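Local coordinates for protein 3-ketosteroid-delta4-5alpha-dehydrogenase (Rhodococcus jostii, PDB 4AT2) that probably uses its FAD cofactor to introduce the C4-C5 double bond into the A ring of 5alpha-3-ketosteroids, a step in steroid catabolism, at residues T309-G323 with E336-F349. Residues are numbered along the deposited sequence; the frame is centred on the assembly and turned at random.
Sequences TEVAFVCDPQLIVRG and EDTYSGRIGQMTLF. With ASD (4-androstene-3-17-dione), chain B.
Val-311 and Phe-313, alternate residues of strand 309-313, pack onto helix 340-349, whose axis crosses the strand at 102°, 5.9 Å away. With CG1 anti to the backbone N (chi1 -175°), Val-311 lays that methyl on the backbone of Gly-344, while CG2 reaches Leu-348 and Phe-349. The Phe-313 ring takes CG2 of Ile-343 over one face, a CH-pi contact 4.0 Å from the centroid, and the helix backbone comes directly against the strand where Phe-313 CB lies 3.9 Å from Gly-344 CA. As in any beta strand, successive side chains point to opposite faces: 309-313, at the edge of a three-stranded antiparallel sheet next to strand 444-452, turns Val-311 and Phe-313 to the helix and Ala-312 to the steroid, its CB 3.6 Å from C11 of 4-androstene-3,17-dione. One direct hydrogen bond joins the segments: the extended Gln-345 chain brings NE2 2.8 Å from Thr-309 O, bent at the hydrogen (142°) and tilted from both the carbonyl and amide planes. Waters supply further polar links. One bridges Glu-310 OE2 and Tyr-339 OH beside the steroid, each 2.7 Å away, and Tyr-339 OH is also hydrogen-bonded to Ser-488 OG; another accepts from Val-311 N and donates to Gly-341 O; a third donates to Pro-317 O and Glu-336 O. The Glu-336 carboxylate turns to Arg-332 and Lys-423, while its CB packs 3.4 Å from Ile-320 O.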
# COMPACT_ATOMS: atom_id res chain seq x y z
N THR A 309 -5.90 4.11 2.99
CA THR A 309 -7.35 4.24 2.83
C THR A 309 -8.09 4.19 4.16
O THR A 309 -7.88 3.27 4.96
CB THR A 309 -7.94 3.12 1.95
OG1 THR A 309 -7.64 1.85 2.53
CG2 THR A 309 -7.35 3.15 0.55
N GLU A 310 -8.98 5.16 4.36
CA GLU A 310 -9.99 5.07 5.41
C GLU A 310 -10.92 3.92 5.03
O GLU A 310 -11.21 3.72 3.84
CB GLU A 310 -10.77 6.38 5.50
CG GLU A 310 -11.88 6.39 6.55
CD GLU A 310 -13.23 5.81 6.11
OE1 GLU A 310 -13.48 5.61 4.90
OE2 GLU A 310 -14.08 5.56 6.98
N VAL A 311 -11.40 3.18 6.03
CA VAL A 311 -12.33 2.07 5.78
C VAL A 311 -13.42 2.08 6.84
O VAL A 311 -13.13 1.94 8.03
CB VAL A 311 -11.62 0.69 5.79
CG1 VAL A 311 -12.61 -0.40 5.41
CG2 VAL A 311 -10.42 0.66 4.84
N ALA A 312 -14.66 2.24 6.41
CA ALA A 312 -15.81 2.19 7.31
C ALA A 312 -16.38 0.78 7.32
O ALA A 312 -16.08 -0.01 6.43
CB ALA A 312 -16.87 3.19 6.87
N PHE A 313 -17.20 0.48 8.31
CA PHE A 313 -17.75 -0.86 8.51
C PHE A 313 -19.21 -0.63 8.87
O PHE A 313 -19.50 -0.10 9.94
CB PHE A 313 -16.98 -1.52 9.68
CG PHE A 313 -17.32 -2.96 9.93
CD1 PHE A 313 -17.09 -3.93 8.96
CD2 PHE A 313 -17.80 -3.36 11.17
CE1 PHE A 313 -17.36 -5.27 9.21
CE2 PHE A 313 -18.09 -4.70 11.43
CZ PHE A 313 -17.86 -5.66 10.45
N VAL A 314 -20.12 -0.97 7.96
CA VAL A 314 -21.49 -0.46 8.06
C VAL A 314 -22.41 -1.30 8.95
O VAL A 314 -23.42 -1.86 8.52
CB VAL A 314 -22.13 -0.14 6.68
CG1 VAL A 314 -21.47 1.11 6.08
CG2 VAL A 314 -22.05 -1.33 5.74
N CYS A 315 -22.04 -1.36 10.22
CA CYS A 315 -22.85 -1.99 11.24
C CYS A 315 -22.77 -1.10 12.47
O CYS A 315 -21.77 -0.42 12.69
CB CYS A 315 -22.32 -3.40 11.54
SG CYS A 315 -23.32 -4.32 12.73
N ASP A 316 -23.83 -1.07 13.27
CA ASP A 316 -23.85 -0.15 14.39
C ASP A 316 -22.90 -0.59 15.52
O ASP A 316 -22.93 -1.74 15.94
CB ASP A 316 -25.26 -0.02 14.96
CG ASP A 316 -25.34 1.09 15.96
OD1 ASP A 316 -25.31 2.26 15.51
OD2 ASP A 316 -25.39 0.81 17.17
N PRO A 317 -22.07 0.35 16.02
CA PRO A 317 -21.13 -0.02 17.08
C PRO A 317 -21.74 -0.50 18.40
O PRO A 317 -21.09 -1.23 19.14
CB PRO A 317 -20.32 1.28 17.29
CG PRO A 317 -20.35 1.92 15.93
CD PRO A 317 -21.78 1.70 15.49
N GLN A 318 -22.99 -0.12 18.69
CA GLN A 318 -23.61 -0.58 19.93
C GLN A 318 -23.93 -2.08 19.88
O GLN A 318 -24.00 -2.73 20.92
CB GLN A 318 -24.88 0.23 20.26
CG GLN A 318 -24.60 1.71 20.53
CD GLN A 318 -24.36 2.02 22.00
OE1 GLN A 318 -23.75 1.24 22.73
NE2 GLN A 318 -24.85 3.18 22.45
N LEU A 319 -24.13 -2.61 18.68
CA LEU A 319 -24.27 -4.07 18.50
C LEU A 319 -22.90 -4.74 18.59
O LEU A 319 -22.71 -5.72 19.33
CB LEU A 319 -24.93 -4.41 17.16
CG LEU A 319 -26.39 -3.95 17.02
CD1 LEU A 319 -26.84 -4.16 15.58
CD2 LEU A 319 -27.28 -4.69 17.99
N ILE A 320 -21.95 -4.20 17.82
CA ILE A 320 -20.61 -4.78 17.72
C ILE A 320 -19.99 -4.99 19.11
O ILE A 320 -19.45 -6.06 19.41
CB ILE A 320 -19.68 -3.91 16.83
CG1 ILE A 320 -20.20 -3.85 15.39
CG2 ILE A 320 -18.24 -4.43 16.83
CD1 ILE A 320 -19.49 -2.83 14.53
N VAL A 321 -20.07 -3.96 19.95
CA VAL A 321 -19.39 -3.98 21.25
C VAL A 321 -19.94 -5.04 22.21
O VAL A 321 -19.26 -5.42 23.16
CB VAL A 321 -19.38 -2.57 21.89
CG1 VAL A 321 -20.72 -2.26 22.56
CG2 VAL A 321 -18.22 -2.42 22.86
N ARG A 322 -21.15 -5.53 21.94
CA ARG A 322 -21.81 -6.50 22.81
C ARG A 322 -21.70 -7.94 22.33
O ARG A 322 -22.25 -8.85 22.95
CB ARG A 322 -23.28 -6.10 23.01
CG ARG A 322 -23.44 -4.86 23.86
CD ARG A 322 -24.88 -4.35 23.85
NE ARG A 322 -25.03 -3.31 24.86
CZ ARG A 322 -24.72 -2.03 24.69
NH1 ARG A 322 -24.28 -1.57 23.51
NH2 ARG A 322 -24.86 -1.19 25.72
N GLY A 323 -20.98 -8.17 21.24
CA GLY A 323 -20.72 -9.53 20.78
C GLY A 323 -19.24 -9.76 20.54
O GLY A 323 -18.39 -8.99 21.02
N GLU A 336 -13.64 -5.65 20.21
CA GLU A 336 -14.90 -5.14 19.65
C GLU A 336 -15.26 -3.74 20.15
O GLU A 336 -16.26 -3.17 19.70
CB GLU A 336 -16.04 -6.15 19.86
CG GLU A 336 -15.88 -7.47 19.09
CD GLU A 336 -14.96 -8.48 19.78
OE1 GLU A 336 -14.52 -8.24 20.93
OE2 GLU A 336 -14.66 -9.54 19.17
N ASP A 337 -14.43 -3.19 21.05
CA ASP A 337 -14.64 -1.84 21.56
C ASP A 337 -13.69 -0.81 20.97
O ASP A 337 -13.72 0.35 21.36
CB ASP A 337 -14.59 -1.82 23.10
CG ASP A 337 -13.26 -2.28 23.67
OD1 ASP A 337 -12.43 -2.85 22.92
OD2 ASP A 337 -13.04 -2.05 24.88
N THR A 338 -12.88 -1.20 19.99
CA THR A 338 -12.07 -0.20 19.30
C THR A 338 -12.93 0.61 18.33
O THR A 338 -14.11 0.32 18.13
CB THR A 338 -10.81 -0.78 18.62
OG1 THR A 338 -9.97 0.32 18.20
CG2 THR A 338 -11.16 -1.62 17.40
N TYR A 339 -12.33 1.66 17.78
CA TYR A 339 -12.95 2.48 16.75
C TYR A 339 -13.46 1.60 15.60
O TYR A 339 -12.73 0.75 15.09
CB TYR A 339 -11.90 3.48 16.26
CG TYR A 339 -12.24 4.30 15.03
CD1 TYR A 339 -13.44 4.98 14.93
CD2 TYR A 339 -11.32 4.42 13.99
CE1 TYR A 339 -13.74 5.74 13.80
CE2 TYR A 339 -11.59 5.18 12.86
CZ TYR A 339 -12.81 5.84 12.79
OH TYR A 339 -13.10 6.61 11.67
N SER A 340 -14.70 1.82 15.18
CA SER A 340 -15.26 0.96 14.14
C SER A 340 -14.55 1.11 12.78
O SER A 340 -14.59 0.20 11.96
CB SER A 340 -16.78 1.07 14.08
OG SER A 340 -17.36 0.38 15.19
N GLY A 341 -13.87 2.25 12.57
CA GLY A 341 -12.99 2.42 11.41
C GLY A 341 -11.79 1.49 11.44
O GLY A 341 -11.36 0.99 10.41
N ARG A 342 -11.25 1.27 12.64
CA ARG A 342 -10.15 0.33 12.81
C ARG A 342 -10.67 -1.09 12.58
O ARG A 342 -10.02 -1.89 11.92
CB ARG A 342 -9.53 0.47 14.21
CG ARG A 342 -8.37 -0.47 14.45
CD ARG A 342 -7.53 -0.06 15.66
NE ARG A 342 -6.55 -1.09 15.92
CZ ARG A 342 -5.36 -1.18 15.32
NH1 ARG A 342 -4.98 -0.26 14.44
NH2 ARG A 342 -4.56 -2.19 15.61
N ILE A 343 -11.87 -1.38 13.09
CA ILE A 343 -12.52 -2.66 12.78
C ILE A 343 -12.64 -2.86 11.26
O ILE A 343 -12.34 -3.94 10.74
CB ILE A 343 -13.90 -2.79 13.47
CG1 ILE A 343 -13.69 -2.88 15.00
CG2 ILE A 343 -14.64 -4.02 12.95
CD1 ILE A 343 -14.97 -2.85 15.82
N GLY A 344 -13.05 -1.80 10.56
CA GLY A 344 -13.16 -1.81 9.10
C GLY A 344 -11.83 -2.14 8.43
O GLY A 344 -11.77 -3.02 7.57
N GLN A 345 -10.77 -1.44 8.83
CA GLN A 345 -9.44 -1.69 8.26
C GLN A 345 -8.97 -3.11 8.57
O GLN A 345 -8.46 -3.79 7.69
CB GLN A 345 -8.40 -0.69 8.79
CG GLN A 345 -8.51 0.69 8.15
CD GLN A 345 -7.24 1.50 8.36
OE1 GLN A 345 -6.42 1.21 9.26
NE2 GLN A 345 -7.05 2.53 7.51
N MET A 346 -9.14 -3.57 9.81
CA MET A 346 -8.66 -4.91 10.14
C MET A 346 -9.42 -5.96 9.32
O MET A 346 -8.83 -6.94 8.84
CB MET A 346 -8.80 -5.21 11.63
CG MET A 346 -8.05 -4.28 12.57
SD MET A 346 -6.27 -4.19 12.30
CE MET A 346 -6.11 -2.69 11.31
N THR A 347 -10.71 -5.74 9.15
CA THR A 347 -11.57 -6.68 8.43
C THR A 347 -11.19 -6.75 6.95
O THR A 347 -10.93 -7.83 6.42
CB THR A 347 -13.06 -6.34 8.62
OG1 THR A 347 -13.36 -6.35 10.02
CG2 THR A 347 -13.95 -7.37 7.90
N LEU A 348 -11.15 -5.59 6.30
CA LEU A 348 -10.83 -5.54 4.87
C LEU A 348 -9.39 -5.93 4.60
O LEU A 348 -9.13 -6.72 3.70
CB LEU A 348 -11.09 -4.14 4.31
CG LEU A 348 -10.73 -3.93 2.83
CD1 LEU A 348 -11.60 -4.82 1.95
CD2 LEU A 348 -10.93 -2.47 2.48
N PHE A 349 -8.47 -5.37 5.38
CA PHE A 349 -7.04 -5.56 5.09
C PHE A 349 -6.59 -6.98 5.43
O PHE A 349 -5.85 -7.61 4.66
CB PHE A 349 -6.14 -4.59 5.88
CG PHE A 349 -6.32 -3.12 5.55
CD1 PHE A 349 -7.09 -2.68 4.47
CD2 PHE A 349 -5.65 -2.18 6.32
CE1 PHE A 349 -7.20 -1.32 4.21
CE2 PHE A 349 -5.76 -0.82 6.07
CZ PHE A 349 -6.54 -0.39 5.00
C1 ASD B . -16.01 8.60 7.80
C10 ASD B . -16.88 8.13 8.98
C11 ASD B . -18.20 6.51 7.45
C12 ASD B . -19.55 5.95 6.95
C13 ASD B . -20.51 5.74 8.12
C14 ASD B . -20.65 7.06 8.88
C15 ASD B . -21.92 6.91 9.72
C16 ASD B . -22.90 6.18 8.78
C17 ASD B . -21.96 5.53 7.78
C18 ASD B . -20.11 4.53 8.96
C19 ASD B . -16.18 6.97 9.70
C2 ASD B . -14.65 9.21 8.21
C3 ASD B . -14.78 10.15 9.39
C4 ASD B . -16.07 10.21 10.13
C5 ASD B . -17.02 9.26 9.99
C6 ASD B . -18.22 9.32 10.92
C7 ASD B . -19.52 8.89 10.24
C8 ASD B . -19.35 7.54 9.53
C9 ASD B . -18.27 7.70 8.43
O1 ASD B . -13.84 10.87 9.72
O2 ASD B . -22.33 4.87 6.82
O HOH W 1 -13.10 5.13 9.46
O HOH W 2 -10.84 3.50 8.91
O HOH W 3 -18.12 -1.25 18.73